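Local coordinates for sensor protein (PDB 3BWL) that is probably a histidine kinase that autophosphorylates from ATP, represented here by a PAS sensor domain with indole-3-carbaldehyde in its pocket, at residues A[31-36]-A[60-65]; A[40-45]-A[52-57]. All blocks are in the same frame, centred on the assembly; numbering follows the deposited sequence. Where two conformers were deposited one is given.

Contact 1 of 2, residues A[31-36]-A[60-65]; sequences DVLDAD and RSIWEF. With I3A (1H-indole-3-carbaldehyde), chain F.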
ATOM      1  N   ASP A  31       6.081   4.362   4.642  1.00 15.74           N
ATOM      2  CA  ASP A  31       7.032   4.222   5.725  1.00 16.96           C
ATOM      3  C   ASP A  31       6.249   3.806   6.960  1.00 17.10           C
ATOM      4  O   ASP A  31       5.013   4.047   7.052  1.00 16.56           O
ATOM      5  CB  ASP A  31       7.823   5.520   5.981  1.00 18.42           C
ATOM      6  CG  ASP A  31       6.933   6.690   6.397  1.00 20.40           C
ATOM      7  OD1 ASP A  31       6.447   7.440   5.515  1.00 23.24           O
ATOM      8  OD2 ASP A  31       6.768   6.903   7.641  1.00 22.13           O
ATOM      9  N   VAL A  32       6.957   3.133   7.858  1.00 17.38           N
ATOM     10  CA  VAL A  32       6.435   2.702   9.158  1.00 17.20           C
ATOM     11  C   VAL A  32       7.254   3.400  10.241  1.00 17.98           C
ATOM     12  O   VAL A  32       8.499   3.345  10.196  1.00 18.76           O
ATOM     13  CB  VAL A  32       6.524   1.138   9.325  1.00 16.76           C
ATOM     14  CG1 VAL A  32       5.947   0.717  10.683  1.00 15.91           C
ATOM     15  CG2 VAL A  32       5.733   0.462   8.199  1.00 17.62           C
ATOM     16  N   LEU A  33       6.562   4.037  11.187  1.00 18.10           N
ATOM     17  CA  LEU A  33       7.229   4.804  12.262  1.00 17.93           C
ATOM     18  C   LEU A  33       6.907   4.200  13.609  1.00 18.30           C
ATOM     19  O   LEU A  33       5.856   3.577  13.792  1.00 18.96           O
ATOM     20  CB  LEU A  33       6.758   6.275  12.298  1.00 17.11           C
ATOM     21  CG  LEU A  33       6.837   7.075  11.004  1.00 20.46           C
ATOM     22  CD1 LEU A  33       6.347   8.498  11.329  1.00 20.64           C
ATOM     23  CD2 LEU A  33       8.294   7.044  10.447  1.00 20.32           C
ATOM     24  N   ASP A  34       7.809   4.361  14.562  1.00 19.90           N
ATOM     25  CA  ASP A  34       7.420   4.073  15.940  1.00 21.84           C
ATOM     26  C   ASP A  34       6.853   5.343  16.581  1.00 21.86           C
ATOM     27  O   ASP A  34       6.778   6.397  15.925  1.00 22.19           O
ATOM     28  CB  ASP A  34       8.568   3.445  16.743  1.00 22.01           C
ATOM     29  CG  ASP A  34       9.689   4.417  17.054  1.00 24.68           C
ATOM     30  OD1 ASP A  34       9.494   5.648  16.950  1.00 22.03           O
ATOM     31  OD2 ASP A  34      10.773   3.923  17.471  1.00 24.87           O
ATOM     32  N   ALA A  35       6.446   5.260  17.850  1.00 23.40           N
ATOM     33  CA  ALA A  35       5.733   6.401  18.469  1.00 24.05           C
ATOM     34  C   ALA A  35       6.609   7.652  18.636  1.00 24.94           C
ATOM     35  O   ALA A  35       6.099   8.755  18.871  1.00 26.85           O
ATOM     36  CB  ALA A  35       5.102   5.977  19.823  1.00 24.91           C
ATOM     37  N   ASP A  36       7.921   7.478  18.508  1.00 24.37           N
ATOM     38  CA  ASP A  36       8.879   8.579  18.599  1.00 24.81           C
ATOM     39  C   ASP A  36       9.188   9.203  17.226  1.00 23.61           C
ATOM     40  O   ASP A  36       9.884  10.212  17.138  1.00 23.87           O
ATOM     41  CB  ASP A  36      10.200   8.099  19.228  1.00 25.11           C
ATOM     42  CG  ASP A  36      10.099   7.841  20.724  1.00 30.11           C
ATOM     43  OD1 ASP A  36       9.255   8.452  21.424  1.00 33.19           O
ATOM     44  OD2 ASP A  36      10.912   7.016  21.197  1.00 33.62           O
ATOM     45  N   ARG A  60      16.558   6.729  11.081  1.00 22.16           N
ATOM     46  CA  ARG A  60      16.447   8.193  11.149  0.60 23.31           C
ATOM     47  C   ARG A  60      15.039   8.599  11.599  1.00 22.63           C
ATOM     48  O   ARG A  60      14.113   7.765  11.623  1.00 23.61           O
ATOM     49  CB  ARG A  60      16.733   8.825   9.785  0.60 23.42           C
ATOM     50  CG  ARG A  60      18.160   8.685   9.275  0.60 26.54           C
ATOM     51  CD  ARG A  60      18.613  10.010   8.708  0.60 30.93           C
ATOM     52  NE  ARG A  60      19.348   9.896   7.456  0.60 36.07           N
ATOM     53  CZ  ARG A  60      19.664  10.927   6.672  0.60 35.48           C
ATOM     54  NH1 ARG A  60      19.327  12.170   7.017  0.60 36.27           N
ATOM     55  NH2 ARG A  60      20.322  10.714   5.545  0.60 35.74           N
ATOM     56  N   SER A  61      14.879   9.881  11.943  1.00 21.71           N
ATOM     57  CA  SER A  61      13.577  10.384  12.361  1.00 21.05           C
ATOM     58  C   SER A  61      12.893  11.044  11.162  1.00 19.44           C
ATOM     59  O   SER A  61      13.541  11.685  10.300  1.00 18.56           O
ATOM     60  CB  SER A  61      13.720  11.359  13.529  1.00 21.78           C
ATOM     61  OG  SER A  61      14.411  10.688  14.590  1.00 24.61           O
ATOM     62  N   ILE A  62      11.577  10.941  11.135  1.00 19.50           N
ATOM     63  CA  ILE A  62      10.852  11.458   9.960  1.00 18.61           C
ATOM     64  C   ILE A  62      10.995  12.978   9.753  1.00 19.49           C
ATOM     65  O   ILE A  62      10.947  13.468   8.586  1.00 19.87           O
ATOM     66  CB  ILE A  62       9.368  11.006   9.960  1.00 19.84           C
ATOM     67  CG1 ILE A  62       8.699  11.214   8.585  1.00 19.51           C
ATOM     68  CG2 ILE A  62       8.599  11.711  11.113  1.00 17.57           C
ATOM     69  CD1 ILE A  62       9.245  10.332   7.443  1.00 19.55           C
ATOM     70  N   TRP A  63      11.186  13.737  10.836  1.00 18.13           N
ATOM     71  CA  TRP A  63      11.342  15.196  10.673  1.00 18.22           C
ATOM     72  C   TRP A  63      12.642  15.540   9.941  1.00 18.32           C
ATOM     73  O   TRP A  63      12.804  16.684   9.526  1.00 18.81           O
ATOM     74  CB  TRP A  63      11.318  15.913  12.022  1.00 19.82           C
ATOM     75  CG  TRP A  63      12.305  15.388  13.012  1.00 19.93           C
ATOM     76  CD1 TRP A  63      13.615  15.745  13.115  1.00 22.76           C
ATOM     77  CD2 TRP A  63      12.049  14.473  14.091  1.00 20.97           C
ATOM     78  NE1 TRP A  63      14.206  15.079  14.157  1.00 23.44           N
ATOM     79  CE2 TRP A  63      13.260  14.310  14.792  1.00 22.73           C
ATOM     80  CE3 TRP A  63      10.915  13.781  14.528  1.00 22.29           C
ATOM     81  CZ2 TRP A  63      13.373  13.489  15.923  1.00 21.22           C
ATOM     82  CZ3 TRP A  63      11.032  12.923  15.656  1.00 23.53           C
ATOM     83  CH2 TRP A  63      12.250  12.797  16.337  1.00 22.95           C
ATOM     84  N   GLU A  64      13.554  14.566   9.792  1.00 17.19           N
ATOM     85  CA  GLU A  64      14.797  14.838   9.048  1.00 18.56           C
ATOM     86  C   GLU A  64      14.527  14.948   7.549  1.00 17.80           C
ATOM     87  O   GLU A  64      15.345  15.529   6.804  1.00 19.60           O
ATOM     88  CB  GLU A  64      15.876  13.767   9.300  1.00 17.95           C
ATOM     89  CG  GLU A  64      16.268  13.640  10.753  1.00 20.63           C
ATOM     90  CD  GLU A  64      17.375  12.612  10.978  1.00 22.49           C
ATOM     91  OE1 GLU A  64      18.480  12.794  10.415  1.00 28.37           O
ATOM     92  OE2 GLU A  64      17.147  11.637  11.728  1.00 24.78           O
ATOM     93  N   PHE A  65      13.383  14.399   7.115  1.00 16.50           N
ATOM     94  CA  PHE A  65      13.012  14.325   5.700  1.00 15.93           C
ATOM     95  C   PHE A  65      11.861  15.262   5.313  1.00 16.71           C
ATOM     96  O   PHE A  65      11.736  15.570   4.173  1.00 17.65           O
ATOM     97  CB  PHE A  65      12.585  12.883   5.345  1.00 16.38           C
ATOM     98  CG  PHE A  65      13.697  11.912   5.499  1.00 18.20           C
ATOM     99  CD1 PHE A  65      14.660  11.791   4.507  1.00 18.45           C
ATOM    100  CD2 PHE A  65      13.838  11.198   6.688  1.00 18.46           C
ATOM    101  CE1 PHE A  65      15.721  10.930   4.650  1.00 19.28           C
ATOM    102  CE2 PHE A  65      14.906  10.354   6.865  1.00 18.61           C
ATOM    103  CZ  PHE A  65      15.845  10.199   5.839  1.00 19.26           C
TER
HETATM  104  O   I3A F 601       5.294   9.142   8.077  1.00 22.83           O
HETATM  105  C3' I3A F 601       5.541  10.021   7.257  1.00 22.53           C
HETATM  106  C3  I3A F 601       5.395  11.468   7.638  1.00 21.15           C
HETATM  107  C2  I3A F 601       5.763  12.488   6.719  1.00 19.22           C
HETATM  108  N   I3A F 601       5.516  13.635   7.436  1.00 20.34           N
HETATM  109  C8  I3A F 601       5.063  13.373   8.695  1.00 20.60           C
HETATM  110  C9  I3A F 601       4.992  11.995   8.882  1.00 21.46           C
HETATM  111  C4  I3A F 601       4.529  11.456  10.100  1.00 20.37           C
HETATM  112  C5  I3A F 601       4.180  12.337  11.158  1.00 21.08           C
HETATM  113  C6  I3A F 601       4.286  13.727  10.984  1.00 20.68           C
HETATM  114  C7  I3A F 601       4.718  14.240   9.745  1.00 21.71           C
HETATM  115  O   HOH W   1      12.696   9.610  16.453  1.00 26.29           O
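Leu33 and Ile62 meet inside the ligand pocket of a PAS domain, where strand 29-33 of the antiparallel sheet faces the loop that leads to helix 71-79. Their side chains cross at about a right angle, Leu33 CD1 lying 3.9 Å from Ile62 CG2, and both also touch the bound indole-3-carbaldehyde. Ile62 turns its two branches to different tasks: CG1, anti to the backbone N (chi1 -165°), comes within 3.4 Å of ligand C3, while CG2 is left for the leucine. On the strand side, Leu33 CD1 lies 3.5 Å from the aldehyde oxygen O of the ligand. The same oxygen is 2.7 Å from Asp31 OD2, a spacing that suggests Asp31 is protonated and points its proton at the aldehyde. Asp66 OD2 is hydrogen-bonded to the ligand as well. An alanine in place of Asp31 would probably leave the aldehyde oxygen without its acid partner and open a gap beside it.

Away from this close-packed interior the contact loosens into a solvent side bridged by water. Asp36 N donates to Asp34 OD1 from above the carboxylate plane (46° out of it), an Asx turn that brings the Asp36 carbonyl close to Trp63. Across from it, Ser61 N donates almost straight (176°) to Glu64 OE2, holding the turn 61-64 together. Ser61 CB lies over one face of the Trp63 ring near its rim. Water 1 donates to Asp36 O and is hydrogen-bonded to Ser61 OG at 2.8 Å. Asp36 O lies at the edge of the Trp63 ring, near its plane, 3.3 Å from Trp63 CZ3.

Contact 2 of 2, residues A[40-45]-A[52-57]; sequences CEVNQR and YDESEV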
ATOM      1  N   CYS A  40      11.020   2.823  10.986  1.00 19.81           N
ATOM      2  CA  CYS A  40      11.258   1.418  11.253  1.00 21.11           C
ATOM      3  C   CYS A  40      11.331   0.576   9.970  1.00 21.15           C
ATOM      4  O   CYS A  40      12.062  -0.423   9.903  1.00 20.35           O
ATOM      5  CB  CYS A  40      10.136   0.876  12.129  1.00 21.91           C
ATOM      6  SG  CYS A  40      10.169   1.550  13.783  1.00 28.69           S
ATOM      7  N   GLU A  41      10.554   0.952   8.956  1.00 20.07           N
ATOM      8  CA  GLU A  41      10.541   0.240   7.700  1.00 20.78           C
ATOM      9  C   GLU A  41      10.135   1.276   6.656  1.00 19.48           C
ATOM     10  O   GLU A  41       9.382   2.212   6.969  1.00 18.88           O
ATOM     11  CB  GLU A  41       9.482  -0.867   7.701  1.00 20.40           C
ATOM     12  CG  GLU A  41       9.561  -1.885   6.561  1.00 24.94           C
ATOM     13  CD  GLU A  41       8.809  -3.173   6.874  1.00 25.42           C
ATOM     14  OE1 GLU A  41       7.967  -3.190   7.824  1.00 33.42           O
ATOM     15  OE2 GLU A  41       9.071  -4.178   6.182  1.00 35.12           O
ATOM     16  N   VAL A  42      10.603   1.050   5.428  1.00 18.36           N
ATOM     17  CA  VAL A  42      10.258   1.855   4.250  1.00 19.17           C
ATOM     18  C   VAL A  42      10.176   0.927   3.049  1.00 18.20           C
ATOM     19  O   VAL A  42      10.883  -0.103   3.007  1.00 19.37           O
ATOM     20  CB  VAL A  42      11.305   2.961   3.911  1.00 19.32           C
ATOM     21  CG1 VAL A  42      11.250   4.135   4.914  1.00 21.26           C
ATOM     22  CG2 VAL A  42      12.738   2.393   3.838  1.00 20.60           C
ATOM     23  N   ASN A  43       9.305   1.249   2.089  1.00 17.43           N
ATOM     24  CA  ASN A  43       9.291   0.487   0.849  1.00 18.04           C
ATOM     25  C   ASN A  43      10.270   1.075  -0.177  1.00 17.79           C
ATOM     26  O   ASN A  43      10.863   2.132   0.039  1.00 17.59           O
ATOM     27  CB  ASN A  43       7.864   0.312   0.269  1.00 18.43           C
ATOM     28  CG  ASN A  43       7.306   1.596  -0.403  1.00 16.32           C
ATOM     29  OD1 ASN A  43       7.778   2.725  -0.171  1.00 16.75           O
ATOM     30  ND2 ASN A  43       6.283   1.410  -1.234  1.00 16.24           N
ATOM     31  N   GLN A  44      10.496   0.336  -1.252  1.00 17.53           N
ATOM     32  CA  GLN A  44      11.466   0.777  -2.265  0.50 18.44           C
ATOM     33  C   GLN A  44      11.013   2.096  -2.887  1.00 18.45           C
ATOM     34  O   GLN A  44      11.856   2.954  -3.193  1.00 18.12           O
ATOM     35  CB  GLN A  44      11.724  -0.297  -3.333  0.50 18.95           C
ATOM     36  CG  GLN A  44      12.611   0.218  -4.500  0.50 23.08           C
ATOM     37  CD  GLN A  44      14.074   0.397  -4.117  0.50 26.59           C
ATOM     38  OE1 GLN A  44      14.765  -0.569  -3.797  0.50 30.73           O
ATOM     39  NE2 GLN A  44      14.559   1.638  -4.180  0.50 28.79           N
ATOM     40  N   ARG A  45       9.688   2.280  -3.028  1.00 17.63           N
ATOM     41  CA  ARG A  45       9.149   3.519  -3.600  1.00 16.71           C
ATOM     42  C   ARG A  45       9.616   4.761  -2.780  1.00 17.27           C
ATOM     43  O   ARG A  45       9.998   5.776  -3.354  1.00 16.76           O
ATOM     44  CB  ARG A  45       7.617   3.462  -3.710  1.00 16.61           C
ATOM     45  CG  ARG A  45       7.027   4.638  -4.519  1.00 17.03           C
ATOM     46  CD  ARG A  45       7.323   4.579  -5.998  1.00 17.57           C
ATOM     47  NE  ARG A  45       6.634   3.413  -6.594  1.00 16.18           N
ATOM     48  CZ  ARG A  45       6.691   3.026  -7.870  1.00 19.06           C
ATOM     49  NH1 ARG A  45       7.416   3.689  -8.749  1.00 19.77           N
ATOM     50  NH2 ARG A  45       5.995   1.959  -8.274  1.00 17.02           N
ATOM     51  N   TYR A  52      17.354   8.050  -1.845  1.00 27.23           N
ATOM     52  CA  TYR A  52      18.188   7.470  -0.779  1.00 28.08           C
ATOM     53  C   TYR A  52      18.220   5.960  -0.846  1.00 28.38           C
ATOM     54  O   TYR A  52      17.277   5.345  -1.341  1.00 28.52           O
ATOM     55  CB  TYR A  52      17.607   7.835   0.583  1.00 29.02           C
ATOM     56  CG  TYR A  52      17.846   9.262   0.964  1.00 29.06           C
ATOM     57  CD1 TYR A  52      19.105   9.667   1.382  1.00 30.46           C
ATOM     58  CD2 TYR A  52      16.820  10.209   0.874  1.00 27.90           C
ATOM     59  CE1 TYR A  52      19.346  10.941   1.726  1.00 29.57           C
ATOM     60  CE2 TYR A  52      17.059  11.527   1.225  1.00 26.72           C
ATOM     61  CZ  TYR A  52      18.333  11.866   1.647  1.00 28.11           C
ATOM     62  OH  TYR A  52      18.652  13.136   1.989  1.00 30.49           O
ATOM     63  N   ASP A  53      19.317   5.370  -0.371  1.00 28.32           N
ATOM     64  CA  ASP A  53      19.364   3.935  -0.127  0.50 27.87           C
ATOM     65  C   ASP A  53      18.650   3.727   1.198  1.00 28.06           C
ATOM     66  O   ASP A  53      18.702   4.596   2.076  1.00 26.97           O
ATOM     67  CB  ASP A  53      20.814   3.458  -0.000  0.50 28.15           C
ATOM     68  CG  ASP A  53      20.932   1.938   0.076  0.50 27.45           C
ATOM     69  OD1 ASP A  53      20.792   1.273  -0.976  0.50 27.54           O
ATOM     70  OD2 ASP A  53      21.165   1.410   1.185  0.50 27.39           O
ATOM     71  N   GLU A  54      18.034   2.563   1.359  1.00 27.75           N
ATOM     72  CA  GLU A  54      17.363   2.195   2.598  1.00 29.25           C
ATOM     73  C   GLU A  54      18.251   2.425   3.840  1.00 28.95           C
ATOM     74  O   GLU A  54      17.770   2.871   4.881  1.00 28.31           O
ATOM     75  CB  GLU A  54      16.917   0.729   2.512  1.00 29.66           C
ATOM     76  CG  GLU A  54      16.164   0.242   3.709  1.00 32.16           C
ATOM     77  CD  GLU A  54      15.769  -1.212   3.593  1.00 33.79           C
ATOM     78  OE1 GLU A  54      16.665  -2.090   3.650  1.00 35.59           O
ATOM     79  OE2 GLU A  54      14.558  -1.480   3.465  1.00 36.65           O
ATOM     80  N   SER A  55      19.538   2.102   3.709  1.00 29.16           N
ATOM     81  CA  SER A  55      20.493   2.246   4.810  1.00 30.37           C
ATOM     82  C   SER A  55      20.668   3.700   5.283  1.00 30.38           C
ATOM     83  O   SER A  55      21.117   3.926   6.424  1.00 31.10           O
ATOM     84  CB  SER A  55      21.854   1.626   4.447  1.00 30.17           C
ATOM     85  OG  SER A  55      22.526   2.404   3.463  1.00 30.93           O
ATOM     86  N   GLU A  56      20.308   4.661   4.425  1.00 30.07           N
ATOM     87  CA  GLU A  56      20.403   6.108   4.719  1.00 30.76           C
ATOM     88  C   GLU A  56      19.115   6.649   5.364  1.00 29.17           C
ATOM     89  O   GLU A  56      19.040   7.820   5.720  1.00 29.57           O
ATOM     90  CB  GLU A  56      20.661   6.917   3.423  1.00 30.03           C
ATOM     91  CG  GLU A  56      21.997   6.640   2.690  1.00 32.99           C
ATOM     92  CD  GLU A  56      22.184   7.451   1.384  1.00 34.00           C
ATOM     93  OE1 GLU A  56      21.459   7.224   0.376  1.00 35.59           O
ATOM     94  OE2 GLU A  56      23.108   8.305   1.354  1.00 38.78           O
ATOM     95  N   VAL A  57      18.098   5.803   5.489  1.00 27.30           N
ATOM     96  CA  VAL A  57      16.781   6.218   5.954  1.00 26.15           C
ATOM     97  C   VAL A  57      16.375   5.486   7.232  1.00 24.57           C
ATOM     98  O   VAL A  57      15.891   6.104   8.144  1.00 23.27           O
ATOM     99  CB  VAL A  57      15.709   5.946   4.842  1.00 26.75           C
ATOM    100  CG1 VAL A  57      14.289   6.295   5.331  1.00 27.77           C
ATOM    101  CG2 VAL A  57      16.024   6.766   3.596  1.00 25.65           C
TER
HETATM  102  O   HOH W   2      12.666  -1.177   5.412  1.00 28.98           O
HETATM  103  O   HOH W   3      13.188  -0.362   0.809  1.00 45.63           O
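Two glutamates of a magnesium site seen for this protein, Glu41 and Glu54, are carried by these segments, although no magnesium is bound to them in this chain; of the two, only Glu54 touches across, on Val42, which also meets Val57. The buried part is a valine pair: Val42 CG1 lies 3.8 Å from Val57 CG1, the two side chains crossing obliquely. The other branch of Val42, CG2, packs 4.0 Å from Glu54 CG, and these side chains run past each other in opposite directions. Glu54 thus joins an apolar stem to a polar end. With CG anti to the backbone N (chi1 -178°) and the chain extended beyond it, the carboxylate is carried across to the strand's backbone. Water 2 completes that reach, accepting from Val42 N at 3.0 Å and donating to Glu54 OE2 at 2.7 Å. The carboxylate oxygens Glu41 OE2 and Glu54 OE2 stay 6.7 Å apart, like charges that are not in contact here.

The loop carrying Glu54 is held by its own polar groups. In one of the two conformers of Asp53, its OD2 appears to accept from Ser55 N, in an Asx turn, and from Ser55 OG, the two donors arriving from opposite faces of the carboxylate plane. Asp53 N donates to the anti lone pair of Glu56 OE1 at 2.9 Å.

Helix 44-50 forms most of the connection between the segments and packs on the contact: Cys47 touches both Val42 and Glu54, while Phe46 packs on Val57. Asn43, the N-cap, accepts from Phe46 N through OD1. On strand 39-42, Glu41 forms a salt bridge with Arg18 of the second subunit, and Val42 rests against Asp31 of the adjoining strand 29-33.

How the contacts relate
Contact 2 is nested along the chain within the loop closed by contact 1, and their centres lie about 11 Å apart. Both use the same sheet: strands 29-33 and 39-42 are antiparallel neighbours, joined through a classic beta bulge in which Cys40 and Glu41 face Val32. Farther along, Phe65 and Tyr52 link the loop segments by an edge-to-face ring contact. Each contact has a buried apolar part and an exposed polar margin, but their settings differ. In 31-36/60-65 the apolar part lines the ligand pocket and adjoins a buried acid; in 40-45/52-57 it packs beside helix 44-50, with a glutamate and water at its border.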